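Local coordinates for protein alanine racemase, biosynthetic (Pseudomonas aeruginosa PAO1, PDB 6A2F) that belongs to the alanine racemase family, joining an N-terminal TIM-type barrel, which carries covalently bound pyridoxal phosphate, to a C-terminal beta domain, at residues A[154-159]-A[180-185]; A[285-290]-A[305-310]; A[59-64]-A[92-97]; A[11-16]-A[43-48]. All blocks are in the same frame, centred on the assembly; numbering follows the deposited sequence.

Contact 1 (A[154-159]-A[180-185]); sequences LNLISH and GLLDLD
The forked end of Leu156 divides its two methyls between two leucines of the loop 180-185. Its CD1 meets Leu181 CD1 at 4.0 Å, and Leu156 CD2 lies 3.8 Å from Leu182 CD2. Both loop side chains cross that of Leu156 at about a right angle, so methyl ends meet and no chains run alongside one another. Leu156 turns CG away from its backbone N (chi1 -180°), which carries the fork off the strand toward the loop. Leu181 and Leu182 share the other habit, with CG beside the backbone N and opposite the carbonyl carbon, and in Leu182 (chi1 -60°) this brings CD2 nearer the strand than the direction of its CB would suggest.

A type I turn from Leu181 to Leu184 sets the two loop leucines; Leu184 N closes it on Leu181 O at 3.0 Å. Around the methyls, Leu138 of helix 135-145 and Phe178 of helix 169-179 also pack on Leu156. Farther along, Asp185 O accepts hydrogen bonds from His142 and Arg146, while Asp183 forms a salt bridge with Arg139, tying the loop to helix 135-145 and the residue that follows it.

In the barrel, strand 151-157 and strand 189-190 lie side by side and parallel, and the chain between them passes through helix 169-179 as a beta-alpha-beta crossover. The loop 180-185 is the return limb of that crossover. No hydrogen bond links the two segments, and their closest approaches are between leucine methyls, so the contact itself is apolar and without directional bonding.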
loop_
_atom_site.group_PDB
_atom_site.type_symbol
_atom_site.label_atom_id
_atom_site.label_comp_id
_atom_site.label_asym_id
_atom_site.label_seq_id
_atom_site.Cartn_x
_atom_site.Cartn_y
_atom_site.Cartn_z
ATOM N N LEU A 154 7.759 -29.827 20.908
ATOM C CA LEU A 154 7.873 -28.598 21.684
ATOM C C LEU A 154 9.163 -27.900 21.259
ATOM O O LEU A 154 10.247 -28.481 21.333
ATOM C CB LEU A 154 7.824 -28.859 23.192
ATOM C CG LEU A 154 7.641 -27.615 24.078
ATOM C CD1 LEU A 154 6.408 -26.803 23.690
ATOM C CD2 LEU A 154 7.591 -27.990 25.555
ATOM N N ASN A 155 9.025 -26.663 20.791
ATOM C CA ASN A 155 10.104 -25.958 20.107
ATOM C C ASN A 155 10.371 -24.576 20.696
ATOM O O ASN A 155 9.575 -24.067 21.494
ATOM C CB ASN A 155 9.786 -25.840 18.610
ATOM C CG ASN A 155 9.589 -27.188 17.942
ATOM O OD1 ASN A 155 10.124 -28.203 18.388
ATOM N ND2 ASN A 155 8.819 -27.205 16.864
ATOM N N LEU A 156 11.496 -23.978 20.307
ATOM C CA LEU A 156 11.843 -22.629 20.744
ATOM C C LEU A 156 12.039 -21.685 19.557
ATOM O O LEU A 156 12.716 -22.029 18.580
ATOM C CB LEU A 156 13.091 -22.644 21.635
ATOM C CG LEU A 156 13.590 -21.301 22.190
ATOM C CD1 LEU A 156 12.638 -20.735 23.233
ATOM C CD2 LEU A 156 14.999 -21.423 22.756
ATOM N N ILE A 157 11.444 -20.498 19.657
ATOM C CA ILE A 157 11.565 -19.471 18.621
ATOM C C ILE A 157 11.768 -18.073 19.233
ATOM O O ILE A 157 11.161 -17.731 20.254
ATOM C CB ILE A 157 10.378 -19.508 17.608
ATOM C CG1 ILE A 157 10.663 -18.618 16.387
ATOM C CG2 ILE A 157 9.053 -19.141 18.276
ATOM C CD1 ILE A 157 9.627 -18.699 15.285
ATOM N N SER A 158 12.655 -17.295 18.617
ATOM C CA SER A 158 12.833 -15.887 18.943
ATOM C C SER A 158 13.261 -15.138 17.687
ATOM O O SER A 158 13.587 -15.755 16.670
ATOM C CB SER A 158 13.854 -15.703 20.066
ATOM O OG SER A 158 13.630 -14.487 20.753
ATOM N N HIS A 159 13.264 -13.813 17.761
ATOM C CA HIS A 159 13.468 -12.978 16.583
ATOM C C HIS A 159 14.324 -11.753 16.924
ATOM O O HIS A 159 14.069 -11.079 17.925
ATOM C CB HIS A 159 12.102 -12.560 16.017
ATOM C CG HIS A 159 12.170 -11.872 14.688
ATOM N ND1 HIS A 159 12.392 -12.549 13.507
ATOM C CD2 HIS A 159 12.025 -10.568 14.352
ATOM C CE1 HIS A 159 12.389 -11.691 12.502
ATOM N NE2 HIS A 159 12.169 -10.481 12.989
ATOM N N GLY A 180 20.608 -19.287 26.686
ATOM C CA GLY A 180 20.389 -19.557 28.104
ATOM C C GLY A 180 19.199 -20.462 28.390
ATOM O O GLY A 180 18.926 -20.786 29.548
ATOM N N LEU A 181 18.487 -20.867 27.341
ATOM C CA LEU A 181 17.347 -21.766 27.492
ATOM C C LEU A 181 17.611 -23.157 26.921
ATOM O O LEU A 181 16.771 -24.050 27.042
ATOM C CB LEU A 181 16.091 -21.166 26.851
ATOM C CG LEU A 181 15.461 -19.915 27.468
ATOM C CD1 LEU A 181 14.403 -19.367 26.523
ATOM C CD2 LEU A 181 14.864 -20.193 28.841
ATOM N N LEU A 182 18.783 -23.347 26.320
ATOM C CA LEU A 182 19.075 -24.583 25.593
ATOM C C LEU A 182 19.457 -25.772 26.488
ATOM O O LEU A 182 19.841 -26.839 25.999
ATOM C CB LEU A 182 20.102 -24.334 24.477
ATOM C CG LEU A 182 19.721 -23.315 23.377
ATOM C CD1 LEU A 182 20.635 -23.457 22.164
ATOM C CD2 LEU A 182 18.261 -23.426 22.948
ATOM N N ASP A 183 19.324 -25.584 27.800
ATOM C CA ASP A 183 19.366 -26.691 28.753
ATOM C C ASP A 183 18.033 -27.454 28.746
ATOM O O ASP A 183 17.974 -28.614 29.162
ATOM C CB ASP A 183 19.673 -26.181 30.161
ATOM C CG ASP A 183 18.700 -25.109 30.616
ATOM O OD1 ASP A 183 18.826 -23.950 30.162
ATOM O OD2 ASP A 183 17.808 -25.421 31.432
ATOM N N LEU A 184 16.976 -26.792 28.270
ATOM C CA LEU A 184 15.640 -27.386 28.169
ATOM C C LEU A 184 15.496 -28.253 26.924
ATOM O O LEU A 184 16.100 -27.973 25.886
ATOM C CB LEU A 184 14.558 -26.301 28.149
ATOM C CG LEU A 184 14.429 -25.330 29.325
ATOM C CD1 LEU A 184 13.515 -24.174 28.938
ATOM C CD2 LEU A 184 13.930 -26.032 30.579
ATOM N N ASP A 185 14.671 -29.292 27.036
ATOM C CA ASP A 185 14.429 -30.227 25.941
ATOM C C ASP A 185 13.529 -29.614 24.866
ATOM O O ASP A 185 12.315 -29.474 25.051
ATOM C CB ASP A 185 13.823 -31.529 26.478
ATOM C CG ASP A 185 13.789 -32.651 25.440
ATOM O OD1 ASP A 185 13.898 -32.383 24.219
ATOM O OD2 ASP A 185 13.640 -33.819 25.857
#

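Contact 2 (A[285-290]-A[305-310]); sequences TPVLVG and LAVDLS
Val287 and Val307 meet through one methyl each, CG1 of Val287 lying 3.6 Å from CG1 of Val307, with the side chains crossing at about a right angle. The second apolar meeting is broader on one side: Leu309 CD2 sits against both branches of Val289, 3.8 Å from its CG1 and an equal distance from its CG2. Val289 places CG1 opposite its backbone N (chi1 -177°) and CG2 beside it, so the two methyls spread to either side of the incoming leucine methyl. Although its CB does not point straight at the valine, the end of Leu309 reaches it. Between the two meetings, CG2 of Val289 and CG2 of Val307 are a looser 4.3 Å apart.

Strands 286-289 and 305-308 are not bonded to each other; each pairs antiparallel with strand 292-296. The pairings continue through 264-269, 234-246 and 320-322 back to 286-289, closing a ring of antiparallel strands, the beta barrel of the C-terminal domain. The valines and Leu309 therefore meet across its interior, where Leu240 of strand 234-246 packs on Val289, Val307 and Leu309.

The polar contacts lie within 305-310, where the strand ends. Asp308 OD1 accepts from Ser310 N at 3.1 Å, making an Asx turn; this donor comes from the anti side, 35° out of the carboxylate plane. Asp308 OD1 also receives Ser310 OG, at 2.8 Å, on its syn lone pair, so one oxygen is held by two donors of one residue. Ser310 OG is also bonded to the backbone N of Arg265.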
loop_
_atom_site.group_PDB
_atom_site.type_symbol
_atom_site.label_atom_id
_atom_site.label_comp_id
_atom_site.label_asym_id
_atom_site.label_seq_id
_atom_site.Cartn_x
_atom_site.Cartn_y
_atom_site.Cartn_z
ATOM N N THR A 285 14.651 10.689 -6.459
ATOM C CA THR A 285 14.358 9.258 -6.397
ATOM C C THR A 285 14.608 8.671 -7.789
ATOM O O THR A 285 14.087 9.184 -8.781
ATOM C CB THR A 285 12.909 8.995 -5.942
ATOM O OG1 THR A 285 12.716 9.532 -4.632
ATOM C CG2 THR A 285 12.604 7.510 -5.916
ATOM N N PRO A 286 15.432 7.612 -7.867
ATOM C CA PRO A 286 15.847 7.078 -9.163
ATOM C C PRO A 286 14.751 6.308 -9.901
ATOM O O PRO A 286 13.869 5.695 -9.274
ATOM C CB PRO A 286 16.998 6.137 -8.797
ATOM C CG PRO A 286 16.690 5.700 -7.406
ATOM C CD PRO A 286 16.079 6.905 -6.746
ATOM N N VAL A 287 14.826 6.356 -11.230
ATOM C CA VAL A 287 13.951 5.586 -12.106
ATOM C C VAL A 287 14.708 5.235 -13.396
ATOM O O VAL A 287 15.707 5.883 -13.731
ATOM C CB VAL A 287 12.638 6.354 -12.394
ATOM C CG1 VAL A 287 12.741 7.179 -13.672
ATOM C CG2 VAL A 287 11.464 5.396 -12.461
ATOM N N LEU A 288 14.254 4.205 -14.104
ATOM C CA LEU A 288 14.812 3.888 -15.419
ATOM C C LEU A 288 13.825 4.207 -16.539
ATOM O O LEU A 288 12.667 3.795 -16.492
ATOM C CB LEU A 288 15.253 2.424 -15.510
ATOM C CG LEU A 288 16.394 1.895 -14.636
ATOM C CD1 LEU A 288 16.871 0.554 -15.175
ATOM C CD2 LEU A 288 17.564 2.870 -14.548
ATOM N N VAL A 289 14.294 4.953 -17.536
ATOM C CA VAL A 289 13.511 5.235 -18.739
ATOM C C VAL A 289 14.285 4.689 -19.935
ATOM O O VAL A 289 15.377 5.166 -20.248
ATOM C CB VAL A 289 13.223 6.748 -18.911
ATOM C CG1 VAL A 289 12.349 7.000 -20.135
ATOM C CG2 VAL A 289 12.561 7.320 -17.660
ATOM N N GLY A 290 13.722 3.675 -20.583
ATOM C CA GLY A 290 14.402 2.975 -21.673
ATOM C C GLY A 290 15.702 2.333 -21.225
ATOM O O GLY A 290 16.672 2.274 -21.985
ATOM N N LEU A 305 3.020 9.524 -11.909
ATOM C CA LEU A 305 4.329 9.944 -11.433
ATOM C C LEU A 305 5.013 10.738 -12.541
ATOM O O LEU A 305 4.761 10.506 -13.723
ATOM C CB LEU A 305 5.176 8.731 -11.044
ATOM C CG LEU A 305 6.694 8.886 -11.158
ATOM C CD1 LEU A 305 7.404 7.679 -10.566
ATOM C CD2 LEU A 305 7.112 9.104 -12.605
ATOM N N ALA A 306 5.876 11.671 -12.159
ATOM C CA ALA A 306 6.590 12.497 -13.135
ATOM C C ALA A 306 8.104 12.372 -13.010
ATOM O O ALA A 306 8.633 12.254 -11.913
ATOM C CB ALA A 306 6.159 13.951 -13.029
ATOM N N VAL A 307 8.795 12.390 -14.145
ATOM C CA VAL A 307 10.253 12.241 -14.161
ATOM C C VAL A 307 10.917 13.332 -14.994
ATOM O O VAL A 307 10.345 13.803 -15.983
ATOM C CB VAL A 307 10.698 10.853 -14.684
ATOM C CG1 VAL A 307 10.236 9.753 -13.740
ATOM C CG2 VAL A 307 10.182 10.602 -16.097
ATOM N N ASP A 308 12.122 13.725 -14.586
ATOM C CA ASP A 308 12.906 14.708 -15.328
ATOM C C ASP A 308 13.618 14.040 -16.502
ATOM O O ASP A 308 14.546 13.254 -16.316
ATOM C CB ASP A 308 13.913 15.406 -14.403
ATOM C CG ASP A 308 14.579 16.607 -15.057
ATOM O OD1 ASP A 308 14.398 16.806 -16.277
ATOM O OD2 ASP A 308 15.289 17.355 -14.347
ATOM N N LEU A 309 13.179 14.363 -17.712
ATOM C CA LEU A 309 13.729 13.749 -18.920
ATOM C C LEU A 309 14.634 14.690 -19.723
ATOM O O LEU A 309 14.913 14.440 -20.899
ATOM C CB LEU A 309 12.596 13.209 -19.798
ATOM C CG LEU A 309 11.860 11.964 -19.301
ATOM C CD1 LEU A 309 10.630 11.721 -20.153
ATOM C CD2 LEU A 309 12.756 10.736 -19.308
ATOM N N SER A 310 15.103 15.754 -19.070
ATOM C CA SER A 310 15.924 16.786 -19.717
ATOM C C SER A 310 17.241 16.276 -20.312
ATOM O O SER A 310 17.692 16.788 -21.333
ATOM C CB SER A 310 16.207 17.929 -18.743
ATOM O OG SER A 310 15.000 18.544 -18.327
#

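Contact 3 (A[59-64]-A[92-97]); sequences ACLEEA and GQLRLD
Leu96 pushes its CD1 methyl between two residues one helical turn apart, Leu61 and Ala64. Leu96 CD1 is 3.6 Å from Leu61 CD1 and equally close to Ala64 CB, while Leu96 CD2 follows at 3.9 Å from Ala64 CB. This is the tight, buried part of the contact, backed by Ile76 of strand 75-78, which touches both Leu96 and Ala64. Leu61 extends CG away from its own backbone N (chi1 -174°), bringing its end over to the partner segment.

Toward solvent the packing slackens. Partly exposed Leu94 touches Leu61 at its CD1 alone, 4.1 Å from Leu61 CD1, and the side chains cross obliquely. Arg95, beyond it, has positive phi in a Schellman motif that ends helix 87-93 and swings the chain toward strand 98-100; the carbonyls of Leu94 and Arg95 are both bonded by Arg68 of helix 61-70. At the other end, Ala59 N donates to Glu63 OE1 at 2.8 Å, and Glu63 also forms a salt bridge to Arg351 of the second subunit.

Helix 61-70 thus packs against the loop leaving the following helix, a join between successive beta-alpha units of the TIM-type barrel.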
loop_
_atom_site.group_PDB
_atom_site.type_symbol
_atom_site.label_atom_id
_atom_site.label_comp_id
_atom_site.label_asym_id
_atom_site.label_seq_id
_atom_site.Cartn_x
_atom_site.Cartn_y
_atom_site.Cartn_z
ATOM N N ALA A 59 1.764 -15.416 8.527
ATOM C CA ALA A 59 1.408 -14.512 9.628
ATOM C C ALA A 59 0.047 -14.786 10.310
ATOM O O ALA A 59 -0.206 -14.300 11.423
ATOM C CB ALA A 59 1.473 -13.069 9.146
ATOM N N CYS A 60 -0.826 -15.541 9.643
ATOM C CA CYS A 60 -2.181 -15.786 10.148
ATOM C C CYS A 60 -2.804 -17.030 9.520
ATOM O O CYS A 60 -2.272 -17.576 8.548
ATOM C CB CYS A 60 -3.082 -14.565 9.908
ATOM S SG CYS A 60 -3.351 -14.164 8.165
ATOM N N LEU A 61 -3.937 -17.458 10.081
ATOM C CA LEU A 61 -4.620 -18.694 9.685
ATOM C C LEU A 61 -5.129 -18.645 8.245
ATOM O O LEU A 61 -5.076 -19.652 7.529
ATOM C CB LEU A 61 -5.772 -18.992 10.655
ATOM C CG LEU A 61 -6.573 -20.296 10.548
ATOM C CD1 LEU A 61 -5.796 -21.478 11.107
ATOM C CD2 LEU A 61 -7.892 -20.151 11.291
ATOM N N GLU A 62 -5.615 -17.472 7.835
ATOM C CA GLU A 62 -6.112 -17.251 6.476
ATOM C C GLU A 62 -5.028 -17.588 5.451
ATOM O O GLU A 62 -5.283 -18.315 4.487
ATOM C CB GLU A 62 -6.585 -15.799 6.292
ATOM C CG GLU A 62 -7.818 -15.392 7.096
ATOM C CD GLU A 62 -7.505 -14.970 8.528
ATOM O OE1 GLU A 62 -8.382 -14.349 9.159
ATOM O OE2 GLU A 62 -6.390 -15.248 9.035
ATOM N N GLU A 63 -3.817 -17.074 5.683
ATOM C CA GLU A 63 -2.666 -17.347 4.815
ATOM C C GLU A 63 -2.284 -18.815 4.832
ATOM O O GLU A 63 -1.967 -19.393 3.790
ATOM C CB GLU A 63 -1.465 -16.504 5.223
ATOM C CG GLU A 63 -1.603 -15.030 4.894
ATOM C CD GLU A 63 -0.433 -14.212 5.396
ATOM O OE1 GLU A 63 0.452 -14.777 6.081
ATOM O OE2 GLU A 63 -0.403 -12.998 5.112
ATOM N N ALA A 64 -2.323 -19.409 6.022
ATOM C CA ALA A 64 -2.009 -20.819 6.204
ATOM C C ALA A 64 -2.987 -21.715 5.438
ATOM O O ALA A 64 -2.584 -22.728 4.863
ATOM C CB ALA A 64 -1.999 -21.174 7.687
ATOM N N GLY A 92 -6.061 -27.153 13.701
ATOM C CA GLY A 92 -5.962 -28.604 13.829
ATOM C C GLY A 92 -6.304 -29.329 12.541
ATOM O O GLY A 92 -5.596 -30.255 12.141
ATOM N N GLN A 93 -7.390 -28.904 11.896
ATOM C CA GLN A 93 -7.810 -29.452 10.603
ATOM C C GLN A 93 -6.708 -29.286 9.550
ATOM O O GLN A 93 -6.455 -30.200 8.767
ATOM C CB GLN A 93 -9.116 -28.786 10.133
ATOM C CG GLN A 93 -9.660 -29.265 8.785
ATOM C CD GLN A 93 -10.867 -28.464 8.294
ATOM O OE1 GLN A 93 -10.822 -27.823 7.233
ATOM N NE2 GLN A 93 -11.953 -28.503 9.055
ATOM N N LEU A 94 -6.049 -28.126 9.552
ATOM C CA LEU A 94 -5.026 -27.806 8.557
ATOM C C LEU A 94 -3.633 -28.306 8.947
ATOM O O LEU A 94 -2.660 -28.087 8.216
ATOM C CB LEU A 94 -4.996 -26.298 8.281
ATOM C CG LEU A 94 -6.306 -25.610 7.875
ATOM C CD1 LEU A 94 -6.161 -24.089 7.914
ATOM C CD2 LEU A 94 -6.799 -26.087 6.516
ATOM N N ARG A 95 -3.548 -28.981 10.095
ATOM C CA ARG A 95 -2.290 -29.543 10.608
ATOM C C ARG A 95 -1.144 -28.517 10.634
ATOM O O ARG A 95 -0.107 -28.688 9.981
ATOM C CB ARG A 95 -1.903 -30.805 9.829
ATOM C CG ARG A 95 -2.781 -32.013 10.118
ATOM C CD ARG A 95 -2.146 -33.266 9.528
ATOM N NE ARG A 95 -2.576 -34.500 10.198
ATOM C CZ ARG A 95 -1.779 -35.542 10.450
ATOM N NH1 ARG A 95 -2.267 -36.619 11.056
ATOM N NH2 ARG A 95 -0.495 -35.507 10.108
ATOM N N LEU A 96 -1.351 -27.453 11.406
ATOM C CA LEU A 96 -0.423 -26.330 11.458
ATOM C C LEU A 96 0.462 -26.365 12.693
ATOM O O LEU A 96 0.082 -26.918 13.731
ATOM C CB LEU A 96 -1.187 -25.005 11.418
ATOM C CG LEU A 96 -2.147 -24.752 10.252
ATOM C CD1 LEU A 96 -2.818 -23.403 10.430
ATOM C CD2 LEU A 96 -1.437 -24.825 8.911
ATOM N N ASP A 97 1.651 -25.780 12.560
ATOM C CA ASP A 97 2.530 -25.548 13.696
ATOM C C ASP A 97 2.062 -24.303 14.423
ATOM O O ASP A 97 1.909 -23.239 13.815
ATOM C CB ASP A 97 3.976 -25.360 13.246
ATOM C CG ASP A 97 4.667 -26.664 12.922
ATOM O OD1 ASP A 97 3.983 -27.667 12.614
ATOM O OD2 ASP A 97 5.913 -26.681 12.977
#

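Contact 4 (A[11-16]-A[43-48]); sequences SAIRHN and REVVTA
Arg14 lays its aliphatic stem and the start of its guanidinium over the carbonyl of Ala48. Helices 10-22 and 42-48, which meet here, belong to the N-terminal TIM-type barrel and flank barrel strand 28-32 in the sequence. Ala48 is the last residue of its helix, and its O lies 3.6 Å from Arg14 CD and 3.5 Å from Arg14 NE. The oxygen lies over a face of the guanidinium, and the poor angle at NE rules out a hydrogen bond. The polar need of that nitrogen is met by a salt bridge to Asp52. A bend at chi3 (79°) sets the planar group against the rest of the side chain, and CG of Arg14 still passes CB of Ala48 at 4.4 Å.

Deeper in, Ile13 and Val45 make the apolar half of the contact. Their side chains cross at about a right angle, with Ile13 CD1 3.8 Å from Val45 CG2. Ile13 holds CG1 beside its backbone N (chi1 -67°) and runs on extended, so the terminal methyl does the touching. Leu49 and Ala233 also pack on Ile13, and Ala37 on Val45; this end is buried, whereas the arginine is exposed.

On the side of helix 42-48 that does not meet Ile13, Arg43 contacts Glu66 and Leu70 of helix 61-70. The carbonyl oxygen of Arg43 takes two donors from one residue, Thr47 OG1 at 2.7 Å and Thr47 N at 3.2 Å, arriving from opposite faces of its plane.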
loop_
_atom_site.group_PDB
_atom_site.type_symbol
_atom_site.label_atom_id
_atom_site.label_comp_id
_atom_site.label_asym_id
_atom_site.label_seq_id
_atom_site.Cartn_x
_atom_site.Cartn_y
_atom_site.Cartn_z
ATOM N N SER A 11 11.728 -18.308 -10.614
ATOM C CA SER A 11 12.965 -19.085 -10.548
ATOM C C SER A 11 14.102 -18.319 -9.854
ATOM O O SER A 11 15.062 -18.930 -9.374
ATOM C CB SER A 11 13.382 -19.572 -11.939
ATOM O OG SER A 11 13.919 -18.509 -12.692
ATOM N N ALA A 12 13.989 -16.992 -9.788
ATOM C CA ALA A 12 14.880 -16.199 -8.936
ATOM C C ALA A 12 14.610 -16.484 -7.451
ATOM O O ALA A 12 15.541 -16.546 -6.645
ATOM C CB ALA A 12 14.745 -14.714 -9.238
ATOM N N ILE A 13 13.336 -16.662 -7.100
ATOM C CA ILE A 13 12.941 -17.013 -5.733
ATOM C C ILE A 13 13.479 -18.399 -5.363
ATOM O O ILE A 13 14.001 -18.590 -4.261
ATOM C CB ILE A 13 11.408 -16.924 -5.537
ATOM C CG1 ILE A 13 10.951 -15.465 -5.648
ATOM C CG2 ILE A 13 10.984 -17.520 -4.195
ATOM C CD1 ILE A 13 9.460 -15.274 -5.831
ATOM N N ARG A 14 13.364 -19.354 -6.288
ATOM C CA ARG A 14 13.945 -20.690 -6.101
ATOM C C ARG A 14 15.455 -20.599 -5.862
ATOM O O ARG A 14 15.982 -21.252 -4.964
ATOM C CB ARG A 14 13.653 -21.605 -7.301
ATOM C CG ARG A 14 12.182 -21.951 -7.492
ATOM C CD ARG A 14 11.983 -23.033 -8.545
ATOM N NE ARG A 14 12.271 -24.365 -8.023
ATOM C CZ ARG A 14 12.179 -25.496 -8.721
ATOM N NH1 ARG A 14 11.808 -25.477 -9.995
ATOM N NH2 ARG A 14 12.464 -26.655 -8.143
ATOM N N HIS A 15 16.130 -19.778 -6.666
ATOM C CA HIS A 15 17.569 -19.521 -6.527
ATOM C C HIS A 15 17.922 -18.944 -5.151
ATOM O O HIS A 15 18.828 -19.444 -4.480
ATOM C CB HIS A 15 18.059 -18.586 -7.645
ATOM C CG HIS A 15 19.520 -18.262 -7.570
ATOM N ND1 HIS A 15 20.017 -17.242 -6.784
ATOM C CD2 HIS A 15 20.591 -18.821 -8.182
ATOM C CE1 HIS A 15 21.331 -17.193 -6.911
ATOM N NE2 HIS A 15 21.704 -18.140 -7.753
ATOM N N ASN A 16 17.203 -17.903 -4.738
ATOM C CA ASN A 16 17.479 -17.236 -3.471
ATOM C C ASN A 16 17.207 -18.146 -2.279
ATOM O O ASN A 16 17.912 -18.078 -1.268
ATOM C CB ASN A 16 16.670 -15.948 -3.345
ATOM C CG ASN A 16 17.016 -14.928 -4.411
ATOM O OD1 ASN A 16 18.126 -14.912 -4.954
ATOM N ND2 ASN A 16 16.060 -14.062 -4.717
ATOM N N ARG A 43 0.162 -17.808 -3.839
ATOM C CA ARG A 43 -0.223 -18.961 -4.648
ATOM C C ARG A 43 0.901 -19.395 -5.607
ATOM O O ARG A 43 1.265 -20.571 -5.655
ATOM C CB ARG A 43 -1.533 -18.650 -5.384
ATOM C CG ARG A 43 -2.075 -19.742 -6.293
ATOM C CD ARG A 43 -3.508 -19.410 -6.701
ATOM N NE ARG A 43 -3.668 -19.341 -8.157
ATOM C CZ ARG A 43 -3.760 -18.207 -8.861
ATOM N NH1 ARG A 43 -3.903 -18.259 -10.182
ATOM N NH2 ARG A 43 -3.727 -17.020 -8.257
ATOM N N GLU A 44 1.469 -18.436 -6.333
ATOM C CA GLU A 44 2.531 -18.725 -7.301
ATOM C C GLU A 44 3.889 -19.010 -6.645
ATOM O O GLU A 44 4.632 -19.888 -7.101
ATOM C CB GLU A 44 2.652 -17.600 -8.334
ATOM C CG GLU A 44 1.485 -17.508 -9.313
ATOM C CD GLU A 44 0.303 -16.684 -8.799
ATOM O OE1 GLU A 44 0.381 -16.085 -7.694
ATOM O OE2 GLU A 44 -0.722 -16.631 -9.518
ATOM N N VAL A 45 4.208 -18.282 -5.578
ATOM C CA VAL A 45 5.461 -18.493 -4.849
ATOM C C VAL A 45 5.519 -19.873 -4.171
ATOM O O VAL A 45 6.533 -20.576 -4.271
ATOM C CB VAL A 45 5.735 -17.352 -3.845
ATOM C CG1 VAL A 45 6.905 -17.692 -2.931
ATOM C CG2 VAL A 45 6.000 -16.048 -4.590
ATOM N N VAL A 46 4.432 -20.254 -3.501
ATOM C CA VAL A 46 4.319 -21.572 -2.866
ATOM C C VAL A 46 4.375 -22.698 -3.907
ATOM O O VAL A 46 5.009 -23.726 -3.676
ATOM C CB VAL A 46 3.045 -21.688 -1.993
ATOM C CG1 VAL A 46 2.822 -23.115 -1.519
ATOM C CG2 VAL A 46 3.136 -20.759 -0.791
ATOM N N THR A 47 3.734 -22.489 -5.057
ATOM C CA THR A 47 3.770 -23.452 -6.166
ATOM C C THR A 47 5.199 -23.656 -6.693
ATOM O O THR A 47 5.610 -24.784 -6.959
ATOM C CB THR A 47 2.814 -23.028 -7.304
ATOM O OG1 THR A 47 1.479 -22.958 -6.794
ATOM C CG2 THR A 47 2.853 -24.010 -8.477
ATOM N N ALA A 48 5.949 -22.564 -6.826
ATOM C CA ALA A 48 7.341 -22.635 -7.249
ATOM C C ALA A 48 8.226 -23.326 -6.202
ATOM O O ALA A 48 9.156 -24.054 -6.564
ATOM C CB ALA A 48 7.864 -21.243 -7.564
#

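How the contacts relate
From the N terminus the contacts follow in series, and none nests in or crosses another. Contact 4 closes first, joining two helices around barrel strand 28-32. Contact 3 closes the next loop, which holds strand 75-78 and most of helices 61-70 and 87-93; its nearest atoms are about 7 Å from contact 4. Contact 1 then closes round helix 169-179, which leads from strand 151-157 to strand 189-190 of the second parallel sheet, with nearest atoms about 5 Å from contact 3. These three belong to the N-terminal barrel. Contact 2 closes last, around strand 292-296 of the C-terminal domain, its centre about 50 Å from that of contact 1, across the chain's centre.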